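PDB 2W9M: polymerase X from Deinococcus radiodurans, which probably extends DNA strands by adding nucleotides from deoxyribonucleoside triphosphates with release of diphosphate, as other family X DNA polymerases do. Local coordinates for residues Leu148-Val151 / Val152-Phe155; Ala134-Lys137 / Gly138-Ala141. All coordinates share one frame; numbering follows the deposited sequence.

Overall arrangement
Both contacts are local and lie in series along the chain, their centres about 18 Å apart and their nearest atoms about 8 Å apart. Contact 2 (134-141) lies in the loop between helices 121-130 and 141-157; contact 1 (148-155) is a run of turns on the second of those helices. The loop is largely a surface feature, with Phe139 its buried residue, and a type II beta turn with glycine at its third position, closed by one hydrogen bond, shapes it. The helix is largely amphipathic: Asn150, Val151 and Phe155 are buried while Glu149 and Phe153 are exposed, and its backbone bonds repeat along the turns. Phe155 reaches helix 121-130 in contact 1 and Phe139 reaches helix 107-115 in contact 2.

Contact 1: residues Leu148-Val151 / Val152-Phe155; sequences LENV and VFLF
The Phe155 ring receives Val151 CG1 over one face, and the Phe153 ring meets Glu149 CG at its edge, in the ring plane. In the first pair the methyl carbon stands 4.3 Å from the centroid of the Phe155 ring, 23° off the ring normal and displaced toward the rim, a CH-pi contact. Both torsions serve it: Val151 CG1 is anti to its own N (chi1 178°), while Phe155 carries CG anti to its carbonyl carbon, which swings the ring back toward the preceding turn. In the second pair Glu149 CG lies 3.8 Å from Phe153 CE1. The two side chains run alongside each other with carboxylate and ring nearly perpendicular, and aliphatic carbon rather than charge meets the aromatic edge.

These are i to i+4 neighbours on helix 141-157, whose start forms the second helix of a helix-hairpin-helix motif. Val152 N donates to Leu148 O at 3.0 Å and Phe155 N to Val151 O at 3.1 Å, both fairly straight. The bond from Leu154 N to Asn150 O is weak, and Leu154 CD2 packs 3.2 Å from that same oxygen.

The sequence suits a largely amphipathic helix. Leu148, Val151 and Phe155 turn apolar side chains to helix 121-130, where they meet Ala128, Leu124 and Leu121 respectively; Leu148 also touches Arg125. Asn150 is buried yet polar, and its OD1 accepts a weak hydrogen bond from Arg103 NH1. Glu149, whose carboxylate suits solvent, is exposed; Phe153, also exposed, is the apolar exception.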
ATOM      1  N   LEU A 148      16.918   1.981  14.408  1.00 35.04           N
ATOM      2  CA  LEU A 148      17.076   2.830  13.235  1.00 32.87           C
ATOM      3  C   LEU A 148      18.228   2.333  12.367  1.00 35.57           C
ATOM      4  O   LEU A 148      18.149   2.353  11.139  1.00 38.37           O
ATOM      5  CB  LEU A 148      17.296   4.291  13.634  1.00 29.83           C
ATOM      6  CG  LEU A 148      17.497   5.251  12.451  1.00 33.98           C
ATOM      7  CD1 LEU A 148      16.340   5.148  11.478  1.00 26.77           C
ATOM      8  CD2 LEU A 148      17.662   6.685  12.918  1.00 26.13           C
ATOM      9  N   GLU A 149      19.300   1.891  13.014  1.00 35.39           N
ATOM     10  CA  GLU A 149      20.426   1.293  12.310  1.00 34.93           C
ATOM     11  C   GLU A 149      19.974   0.057  11.537  1.00 39.15           C
ATOM     12  O   GLU A 149      20.314  -0.114  10.368  1.00 32.86           O
ATOM     13  CB  GLU A 149      21.526   0.918  13.303  1.00 46.32           C
ATOM     14  CG  GLU A 149      22.292  -0.347  12.937  1.00 67.56           C
ATOM     15  CD  GLU A 149      22.886  -1.048  14.155  1.00 87.41           C
ATOM     16  OE1 GLU A 149      23.576  -0.375  14.955  1.00 86.37           O
ATOM     17  OE2 GLU A 149      22.662  -2.272  14.310  1.00 57.72           O
ATOM     18  N   ASN A 150      19.196  -0.798  12.195  1.00 35.20           N
ATOM     19  CA  ASN A 150      18.740  -2.037  11.577  1.00 35.90           C
ATOM     20  C   ASN A 150      17.756  -1.814  10.432  1.00 36.19           C
ATOM     21  O   ASN A 150      17.711  -2.602   9.492  1.00 37.80           O
ATOM     22  CB  ASN A 150      18.153  -2.982  12.628  1.00 37.10           C
ATOM     23  CG  ASN A 150      19.218  -3.584  13.519  1.00 49.86           C
ATOM     24  OD1 ASN A 150      20.327  -3.864  13.068  1.00 63.27           O
ATOM     25  ND2 ASN A 150      18.890  -3.782  14.793  1.00 50.68           N
ATOM     26  N   VAL A 151      16.974  -0.739  10.513  1.00 37.01           N
ATOM     27  CA  VAL A 151      16.063  -0.380   9.429  1.00 30.04           C
ATOM     28  C   VAL A 151      16.857   0.132   8.234  1.00 33.58           C
ATOM     29  O   VAL A 151      16.517  -0.153   7.085  1.00 34.51           O
ATOM     30  CB  VAL A 151      15.036   0.689   9.856  1.00 29.51           C
ATOM     31  CG1 VAL A 151      14.158   1.068   8.681  1.00 29.19           C
ATOM     32  CG2 VAL A 151      14.187   0.184  11.013  1.00 21.77           C
ATOM     33  N   VAL A 152      17.924   0.878   8.504  1.00 26.38           N
ATOM     34  CA  VAL A 152      18.804   1.345   7.438  1.00 28.04           C
ATOM     35  C   VAL A 152      19.378   0.179   6.632  1.00 33.83           C
ATOM     36  O   VAL A 152      19.600   0.297   5.431  1.00 38.41           O
ATOM     37  CB  VAL A 152      19.960   2.207   7.976  1.00 28.26           C
ATOM     38  CG1 VAL A 152      21.001   2.436   6.888  1.00 18.27           C
ATOM     39  CG2 VAL A 152      19.434   3.532   8.498  1.00 24.29           C
ATOM     40  N   PHE A 153      19.610  -0.949   7.293  1.00 34.45           N
ATOM     41  CA  PHE A 153      20.120  -2.131   6.610  1.00 31.92           C
ATOM     42  C   PHE A 153      19.086  -2.699   5.644  1.00 42.87           C
ATOM     43  O   PHE A 153      19.425  -3.069   4.518  1.00 36.91           O
ATOM     44  CB  PHE A 153      20.543  -3.208   7.611  1.00 42.59           C
ATOM     45  CG  PHE A 153      21.937  -3.031   8.141  1.00 59.74           C
ATOM     46  CD1 PHE A 153      22.154  -2.477   9.391  1.00 60.16           C
ATOM     47  CD2 PHE A 153      23.032  -3.424   7.387  1.00 68.53           C
ATOM     48  CE1 PHE A 153      23.437  -2.315   9.879  1.00 65.42           C
ATOM     49  CE2 PHE A 153      24.318  -3.264   7.870  1.00 78.14           C
ATOM     50  CZ  PHE A 153      24.519  -2.709   9.117  1.00 74.41           C
ATOM     51  N   LEU A 154      17.832  -2.776   6.087  1.00 37.88           N
ATOM     52  CA  LEU A 154      16.764  -3.287   5.235  1.00 31.11           C
ATOM     53  C   LEU A 154      16.661  -2.447   3.967  1.00 38.06           C
ATOM     54  O   LEU A 154      16.541  -2.986   2.864  1.00 38.20           O
ATOM     55  CB  LEU A 154      15.416  -3.312   5.964  1.00 33.04           C
ATOM     56  CG  LEU A 154      15.070  -4.535   6.819  1.00 36.43           C
ATOM     57  CD1 LEU A 154      15.971  -5.702   6.454  1.00 23.22           C
ATOM     58  CD2 LEU A 154      15.181  -4.224   8.302  1.00 36.21           C
ATOM     59  N   PHE A 155      16.725  -1.128   4.130  1.00 32.49           N
ATOM     60  CA  PHE A 155      16.587  -0.207   3.007  1.00 30.33           C
ATOM     61  C   PHE A 155      17.721  -0.327   1.990  1.00 39.48           C
ATOM     62  O   PHE A 155      17.485  -0.275   0.784  1.00 41.79           O
ATOM     63  CB  PHE A 155      16.475   1.243   3.489  1.00 23.28           C
ATOM     64  CG  PHE A 155      15.114   1.608   4.008  1.00 30.82           C
ATOM     65  CD1 PHE A 155      14.943   2.718   4.819  1.00 36.83           C
ATOM     66  CD2 PHE A 155      14.008   0.837   3.694  1.00 36.26           C
ATOM     67  CE1 PHE A 155      13.692   3.059   5.299  1.00 26.23           C
ATOM     68  CE2 PHE A 155      12.752   1.171   4.173  1.00 39.38           C
ATOM     69  CZ  PHE A 155      12.596   2.285   4.977  1.00 33.77           C
TER

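Contact 2: residues Ala134-Lys137 / Gly138-Ala141; sequences AGLK and GFGA
This is the hairpin of a helix-hairpin-helix motif, a family element that commonly binds DNA: a short link between helices 121-130 and 141-157 whose sharp reversal is a type II beta turn from Leu136 to Phe139. Gly138-Phe139-Gly140 matches the Gly-x-Gly signature of such hairpins. Phe139 N donates to Leu136 O at 3.1 Å, closing the turn; the N-H points fairly well at the oxygen (151°), although the donor sits well above the carbonyl plane. Lys137 and Gly138 occupy the two central positions. Gly138 has a positive phi of 97°, at which a CB would clash with Lys137 O, so glycine is the residue that fits. Lys137 is exposed at the corner, where a long charged side chain can meet solvent.

The side chains of Leu136 and Phe139 leave the turn side by side, pointing the same way. Leu136 CB lies 3.5 Å from Phe139 CD1, and Leu136 CD1 lies 4.0 Å from Phe139 CE1, so the leucine lies along the CD1-CE1 side of the ring, its CB approaching obliquely. Phe139 holds CG anti to its carbonyl carbon (chi1 -55°), which brings the ring back beside Leu136. Beyond the ends of the turn, Ala134 CB packs 3.5 Å from Gly140 C, a close approach that the small methyl permits.

An alanine in place of Phe139 would take away the ring, probably leaving a gap beside Leu136, Leu113 and Ile147 and Lys109 without its cation-pi partner.

Lys109 NZ also makes a weak hydrogen bond to Gly138 O. Leu136 and Phe139 press on Leu113 of helix 107-115, while Ala134 touches Ala144 and Phe139 touches Ile147, so the hairpin packs against helix 107-115 and the start of helix 141-157, into which it runs.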
ATOM      1  N   ALA A 134      11.579   6.037  21.156  1.00 38.13           N
ATOM      2  CA  ALA A 134      12.234   5.981  22.460  1.00 41.16           C
ATOM      3  C   ALA A 134      11.227   6.174  23.592  1.00 44.18           C
ATOM      4  O   ALA A 134      11.393   5.626  24.679  1.00 35.50           O
ATOM      5  CB  ALA A 134      13.339   7.025  22.545  1.00 24.04           C
ATOM      6  N   GLY A 135      10.176   6.944  23.319  1.00 44.61           N
ATOM      7  CA  GLY A 135       9.178   7.273  24.321  1.00 27.25           C
ATOM      8  C   GLY A 135       8.270   6.122  24.707  1.00 40.38           C
ATOM      9  O   GLY A 135       7.516   6.219  25.677  1.00 52.03           O
ATOM     10  N   LEU A 136       8.335   5.033  23.951  1.00 38.33           N
ATOM     11  CA  LEU A 136       7.540   3.847  24.255  1.00 49.68           C
ATOM     12  C   LEU A 136       8.127   3.033  25.409  1.00 51.28           C
ATOM     13  O   LEU A 136       9.341   3.023  25.620  1.00 47.63           O
ATOM     14  CB  LEU A 136       7.422   2.945  23.024  1.00 39.63           C
ATOM     15  CG  LEU A 136       6.549   3.424  21.869  1.00 43.62           C
ATOM     16  CD1 LEU A 136       6.526   2.371  20.781  1.00 28.48           C
ATOM     17  CD2 LEU A 136       5.145   3.729  22.354  1.00 33.44           C
ATOM     18  N   LYS A 137       7.252   2.351  26.145  1.00 52.28           N
ATOM     19  CA  LYS A 137       7.673   1.365  27.133  1.00 39.74           C
ATOM     20  C   LYS A 137       8.511   0.281  26.469  1.00 53.38           C
ATOM     21  O   LYS A 137       8.074  -0.335  25.494  1.00 65.80           O
ATOM     22  CB  LYS A 137       6.457   0.696  27.774  1.00 55.63           C
ATOM     23  CG  LYS A 137       6.107   1.157  29.174  1.00 64.03           C
ATOM     24  CD  LYS A 137       5.370   0.039  29.895  1.00 81.17           C
ATOM     25  CE  LYS A 137       4.319   0.565  30.855  1.00 91.97           C
ATOM     26  NZ  LYS A 137       3.361  -0.515  31.226  1.00 86.25           N
ATOM     27  N   GLY A 138       9.706   0.041  27.000  1.00 58.00           N
ATOM     28  CA  GLY A 138      10.567  -1.010  26.483  1.00 40.53           C
ATOM     29  C   GLY A 138      11.612  -0.495  25.513  1.00 55.68           C
ATOM     30  O   GLY A 138      12.596  -1.177  25.222  1.00 46.06           O
ATOM     31  N   PHE A 139      11.388   0.712  25.002  1.00 51.06           N
ATOM     32  CA  PHE A 139      12.366   1.382  24.157  1.00 45.46           C
ATOM     33  C   PHE A 139      12.906   2.611  24.873  1.00 50.67           C
ATOM     34  O   PHE A 139      12.187   3.275  25.621  1.00 58.48           O
ATOM     35  CB  PHE A 139      11.737   1.824  22.836  1.00 45.20           C
ATOM     36  CG  PHE A 139      11.074   0.718  22.074  1.00 44.85           C
ATOM     37  CD1 PHE A 139       9.747   0.399  22.306  1.00 45.19           C
ATOM     38  CD2 PHE A 139      11.773   0.010  21.115  1.00 31.85           C
ATOM     39  CE1 PHE A 139       9.134  -0.613  21.605  1.00 41.40           C
ATOM     40  CE2 PHE A 139      11.165  -1.002  20.409  1.00 36.57           C
ATOM     41  CZ  PHE A 139       9.843  -1.315  20.652  1.00 44.94           C
ATOM     42  N   GLY A 140      14.176   2.909  24.635  1.00 44.76           N
ATOM     43  CA  GLY A 140      14.780   4.129  25.129  1.00 35.90           C
ATOM     44  C   GLY A 140      15.576   4.745  24.004  1.00 39.40           C
ATOM     45  O   GLY A 140      15.545   4.237  22.885  1.00 46.42           O
ATOM     46  N   ALA A 141      16.292   5.827  24.292  1.00 37.69           N
ATOM     47  CA  ALA A 141      17.097   6.492  23.277  1.00 31.38           C
ATOM     48  C   ALA A 141      18.038   5.514  22.582  1.00 37.69           C
ATOM     49  O   ALA A 141      18.195   5.546  21.359  1.00 49.20           O
ATOM     50  CB  ALA A 141      17.883   7.635  23.892  1.00 39.14           C
TER